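Local structure of beta-glucoside phosphorylase BglX (Unidentified, 5VQE) at residues M299-H302 with E303-T307; D325-A328 with L329-L333. The protein probably cleaves beta-glucosides by phosphorolysis, as a glycoside hydrolase family 3 enzyme that holds a 2-fluoroglucose in its active-site pocket. All blocks are in the same frame, centred on the assembly; numbering follows the deposited sequence. Where two conformers were deposited one is given.

Contact 1: M299-H302 with E303-T307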
loop_
_atom_site.group_PDB
_atom_site.type_symbol
_atom_site.label_atom_id
_atom_site.label_comp_id
_atom_site.label_asym_id
_atom_site.label_seq_id
_atom_site.Cartn_x
_atom_site.Cartn_y
_atom_site.Cartn_z
ATOM N N MET A 299 13.606 -19.923 -6.189
ATOM C CA MET A 299 13.336 -21.335 -6.429
ATOM C C MET A 299 12.900 -21.480 -7.882
ATOM O O MET A 299 12.283 -20.554 -8.431
ATOM C CB MET A 299 12.250 -21.829 -5.467
ATOM C CG MET A 299 11.937 -23.305 -5.518
ATOM S SD MET A 299 10.692 -23.783 -4.293
ATOM C CE MET A 299 11.529 -23.448 -2.760
ATOM N N PRO A 300 13.203 -22.591 -8.548
ATOM C CA PRO A 300 12.657 -22.788 -9.892
ATOM C C PRO A 300 11.141 -22.703 -9.847
ATOM O O PRO A 300 10.499 -23.260 -8.956
ATOM C CB PRO A 300 13.146 -24.189 -10.277
ATOM C CG PRO A 300 14.389 -24.369 -9.465
ATOM C CD PRO A 300 14.074 -23.708 -8.150
ATOM N N ARG A 301 10.569 -21.983 -10.810
ATOM C CA ARG A 301 9.150 -21.657 -10.727
ATOM C C ARG A 301 8.277 -22.910 -10.712
ATOM O O ARG A 301 7.294 -22.973 -9.965
ATOM C CB ARG A 301 8.749 -20.746 -11.878
ATOM C CG ARG A 301 7.316 -20.272 -11.762
ATOM C CD ARG A 301 7.059 -19.051 -12.630
ATOM N NE ARG A 301 5.731 -18.465 -12.411
ATOM C CZ ARG A 301 5.449 -17.535 -11.503
ATOM N NH1 ARG A 301 6.390 -17.066 -10.690
ATOM N NH2 ARG A 301 4.208 -17.065 -11.405
ATOM N N HIS A 302 8.617 -23.921 -11.524
ATOM C CA HIS A 302 7.769 -25.109 -11.601
ATOM C C HIS A 302 7.660 -25.799 -10.246
ATOM O O HIS A 302 6.623 -26.400 -9.941
ATOM C CB HIS A 302 8.265 -26.067 -12.700
ATOM C CG HIS A 302 9.563 -26.751 -12.404
ATOM N ND1 HIS A 302 10.781 -26.244 -12.805
ATOM C CD2 HIS A 302 9.828 -27.934 -11.799
ATOM C CE1 HIS A 302 11.742 -27.068 -12.428
ATOM N NE2 HIS A 302 11.191 -28.099 -11.815
ATOM N N GLU A 303 8.698 -25.703 -9.416
ATOM C CA GLU A 303 8.633 -26.205 -8.049
ATOM C C GLU A 303 7.974 -25.208 -7.101
ATOM O O GLU A 303 7.292 -25.620 -6.155
ATOM C CB GLU A 303 10.040 -26.515 -7.524
ATOM C CG GLU A 303 10.781 -27.627 -8.250
ATOM C CD GLU A 303 12.274 -27.639 -7.920
ATOM O OE1 GLU A 303 12.691 -26.937 -6.968
ATOM O OE2 GLU A 303 13.032 -28.341 -8.621
ATOM N N ALA A 304 8.172 -23.905 -7.335
ATOM C CA ALA A 304 7.787 -22.896 -6.348
ATOM C C ALA A 304 6.276 -22.827 -6.178
ATOM O O ALA A 304 5.774 -22.759 -5.051
ATOM C CB ALA A 304 8.331 -21.528 -6.751
ATOM N N LEU A 305 5.535 -22.820 -7.284
ATOM C CA LEU A 305 4.098 -22.571 -7.200
ATOM C C LEU A 305 3.387 -23.603 -6.335
ATOM O O LEU A 305 2.682 -23.199 -5.393
ATOM C CB LEU A 305 3.514 -22.476 -8.616
ATOM C CG LEU A 305 4.106 -21.330 -9.464
ATOM C CD1 LEU A 305 3.538 -21.300 -10.867
ATOM C CD2 LEU A 305 3.894 -19.955 -8.822
ATOM N N PRO A 306 3.535 -24.913 -6.551
ATOM C CA PRO A 306 2.900 -25.859 -5.624
ATOM C C PRO A 306 3.519 -25.836 -4.246
ATOM O O PRO A 306 2.821 -26.097 -3.261
ATOM C CB PRO A 306 3.097 -27.214 -6.312
ATOM C CG PRO A 306 4.286 -27.025 -7.199
ATOM C CD PRO A 306 4.239 -25.601 -7.649
ATOM N N THR A 307 4.809 -25.511 -4.139
ATOM C CA THR A 307 5.460 -25.504 -2.834
ATOM C C THR A 307 4.909 -24.393 -1.951
ATOM O O THR A 307 4.760 -24.582 -0.738
ATOM C CB THR A 307 6.974 -25.366 -3.001
ATOM O OG1 THR A 307 7.502 -26.549 -3.625
ATOM C CG2 THR A 307 7.667 -25.156 -1.659
#
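With CG of Arg301 anti to the backbone N (chi1 -174°) and the chain nearly straight out to NE, the guanidinium arrives beside Leu305, one turn further along the helix. CG of Leu305 lies the other way, beside its own backbone N, and this sends CD2 over one guanidinium face, 3.9 Å above the plane and over its centre. Leu305 CD1 rides alongside the Arg301 chain, touching CG and NE. The methyl covers a face, while the polar atoms bond outside the pair: NE makes a salt bridge to Asp325 and NH2 a hydrogen bond to Thr290.

Met299, just ahead of the helix, runs extended as far as its sulphur, which lies alongside the first turn with SD 3.7 Å from CA of Ala304. Pro300 takes the N-cap position. Its O accepts a bond from Ala304 N (2.9 Å) in the carbonyl plane, and a weak one from Glu303 N. Pro306 brings no N-H to the helix, and its CD sits 3.4 Å from His302 O, where the helix kinks. Glu303 O takes two bonds from Thr307, one turn on: one from N, the other from OG1, 2.7 Å long and from above the carbonyl plane.

Tyr295 of helix 293-296 packs on Arg301, Ala304 and Leu305, while Leu305 also meets Leu329 of helix 322-335.

Contact 2: D325-A328 with L329-L333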
loop_
_atom_site.group_PDB
_atom_site.type_symbol
_atom_site.label_atom_id
_atom_site.label_comp_id
_atom_site.label_asym_id
_atom_site.label_seq_id
_atom_site.Cartn_x
_atom_site.Cartn_y
_atom_site.Cartn_z
ATOM N N ASP A 325 2.098 -21.787 -15.575
ATOM C CA ASP A 325 1.871 -21.797 -14.136
ATOM C C ASP A 325 0.825 -22.832 -13.749
ATOM O O ASP A 325 0.998 -23.562 -12.765
ATOM C CB ASP A 325 1.454 -20.405 -13.665
ATOM C CG ASP A 325 2.612 -19.422 -13.656
ATOM O OD1 ASP A 325 3.759 -19.835 -13.959
ATOM O OD2 ASP A 325 2.373 -18.237 -13.335
ATOM N N PHE A 326 -0.263 -22.921 -14.512
ATOM C CA PHE A 326 -1.296 -23.890 -14.173
ATOM C C PHE A 326 -0.794 -25.310 -14.381
ATOM O O PHE A 326 -1.069 -26.196 -13.565
ATOM C CB PHE A 326 -2.558 -23.641 -14.997
ATOM C CG PHE A 326 -3.744 -24.419 -14.515
ATOM C CD1 PHE A 326 -4.331 -24.111 -13.306
ATOM C CD2 PHE A 326 -4.267 -25.463 -15.264
ATOM C CE1 PHE A 326 -5.427 -24.824 -12.841
ATOM C CE2 PHE A 326 -5.370 -26.181 -14.810
ATOM C CZ PHE A 326 -5.947 -25.862 -13.599
ATOM N N LYS A 327 -0.047 -25.539 -15.465
ATOM C CA LYS A 327 0.571 -26.840 -15.683
ATOM C C LYS A 327 1.508 -27.204 -14.540
ATOM O O LYS A 327 1.565 -28.368 -14.127
ATOM C CB LYS A 327 1.311 -26.837 -17.020
ATOM C CG LYS A 327 2.240 -28.014 -17.242
ATOM C CD LYS A 327 2.676 -28.076 -18.714
ATOM C CE LYS A 327 3.812 -29.070 -18.945
ATOM N NZ LYS A 327 4.393 -28.944 -20.315
ATOM N N ALA A 328 2.255 -26.225 -14.011
ATOM C CA ALA A 328 3.122 -26.497 -12.865
ATOM C C ALA A 328 2.314 -26.954 -11.658
ATOM O O ALA A 328 2.739 -27.848 -10.913
ATOM C CB ALA A 328 3.940 -25.256 -12.509
ATOM N N LEU A 329 1.149 -26.344 -11.437
ATOM C CA LEU A 329 0.300 -26.774 -10.333
ATOM C C LEU A 329 -0.271 -28.165 -10.585
ATOM O O LEU A 329 -0.321 -28.995 -9.673
ATOM C CB LEU A 329 -0.827 -25.763 -10.116
ATOM C CG LEU A 329 -0.420 -24.422 -9.506
ATOM C CD1 LEU A 329 -1.603 -23.471 -9.588
ATOM C CD2 LEU A 329 0.042 -24.575 -8.081
ATOM N N GLN A 330 -0.715 -28.438 -11.811
ATOM C CA GLN A 330 -1.223 -29.771 -12.123
ATOM C C GLN A 330 -0.162 -30.827 -11.851
ATOM O O GLN A 330 -0.438 -31.867 -11.241
ATOM C CB GLN A 330 -1.662 -29.847 -13.585
ATOM C CG GLN A 330 -2.901 -29.040 -13.957
ATOM C CD GLN A 330 -3.181 -29.112 -15.448
ATOM O OE1 GLN A 330 -2.283 -28.930 -16.266
ATOM N NE2 GLN A 330 -4.421 -29.398 -15.805
ATOM N N GLU A 331 1.059 -30.576 -12.314
ATOM C CA GLU A 331 2.133 -31.549 -12.165
ATOM C C GLU A 331 2.612 -31.641 -10.725
ATOM O O GLU A 331 2.963 -32.736 -10.267
ATOM C CB GLU A 331 3.280 -31.192 -13.109
ATOM C CG GLU A 331 2.897 -31.437 -14.569
ATOM C CD GLU A 331 3.966 -31.032 -15.559
ATOM O OE1 GLU A 331 5.045 -30.569 -15.131
ATOM O OE2 GLU A 331 3.717 -31.184 -16.775
ATOM N N GLY A 332 2.615 -30.518 -9.995
ATOM C CA GLY A 332 2.933 -30.559 -8.577
ATOM C C GLY A 332 1.953 -31.397 -7.778
ATOM O O GLY A 332 2.344 -32.110 -6.852
ATOM N N LEU A 333 0.662 -31.316 -8.122
ATOM C CA LEU A 333 -0.332 -32.162 -7.472
ATOM C C LEU A 333 -0.133 -33.629 -7.836
ATOM O O LEU A 333 -0.189 -34.505 -6.965
ATOM C CB LEU A 333 -1.740 -31.695 -7.855
ATOM C CG LEU A 333 -2.916 -32.431 -7.220
ATOM C CD1 LEU A 333 -2.902 -32.284 -5.693
ATOM C CD2 LEU A 333 -4.237 -31.933 -7.801
#
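Phe326 and Gln330 sit one helical turn apart, and their flat groups meet obliquely, ring and amide planes 40° apart. The closest approach is from Gln330 NE2 to Phe326 CE2, 3.5 Å, with the amide carbon CD of Gln330 near both CD2 and CE2 of that ring. The Phe326 ring gets there by a chi1 of -169°, which swings CG beside the carbonyl carbon, while the Gln330 chain runs extended and passes CG within 3.4 Å of Phe326 O. The amide's rotation is set from outside, by a hydrogen bond from NE2 to Asp31 of helix 30-36. With an alanine here in place of Gln330, Asp31 would probably lose this donor and the CD2-CE2 side of the Phe326 ring its amide neighbour.

The backbone beneath is regular alpha-helix, with i to i+4 bonds in succession; the one from Gln330 N to Phe326 O (2.9 Å) lies in the carbonyl plane. Helix 322-335 follows strand 316-317 in the TIM-barrel-type domain of family 3, and its inward residues face that barrel: Phe326 and Leu329 both pack on Ile38 of strand 38-42, and Phe326 also meets the Phe57 ring.

Lys327 and Glu331 occupy an exposed flank, their chains crossing at a slant. Glu331 OE2 comes to 3.0 Å from Lys327 CE and also nears CG, so it is the aliphatic part of the lysine that touches. The ammonium NZ of Lys327 stays 4.2 Å from Glu331 OE2, beyond a salt bridge, though the opposite charges probably still attract. Further along the same helix, Gly332 N bonds to Ala328 O at 2.8 Å.

In the fold
Coming from the N terminus, the chain runs through strand 284-287 and helix 293-296 before it enters contact 1, at the start of helix 301-310. Strand 316-317 comes next, and then helix 322-335, which carries contact 2. The two contacts are in series: each joins successive turns of its own helix, closing no large loop, and they neither nest nor cross. Their centres are 9 Å apart. The salt bridge between Arg301 NE and Asp325 OD1, at 2.9 Å, joins the two helices. Leu329 CD2 packs 3.8 Å from Pro306 N, and the Ala328 methyl lies near His302 O, so that the helices before and after strand 316-317 in the chain lie against one another.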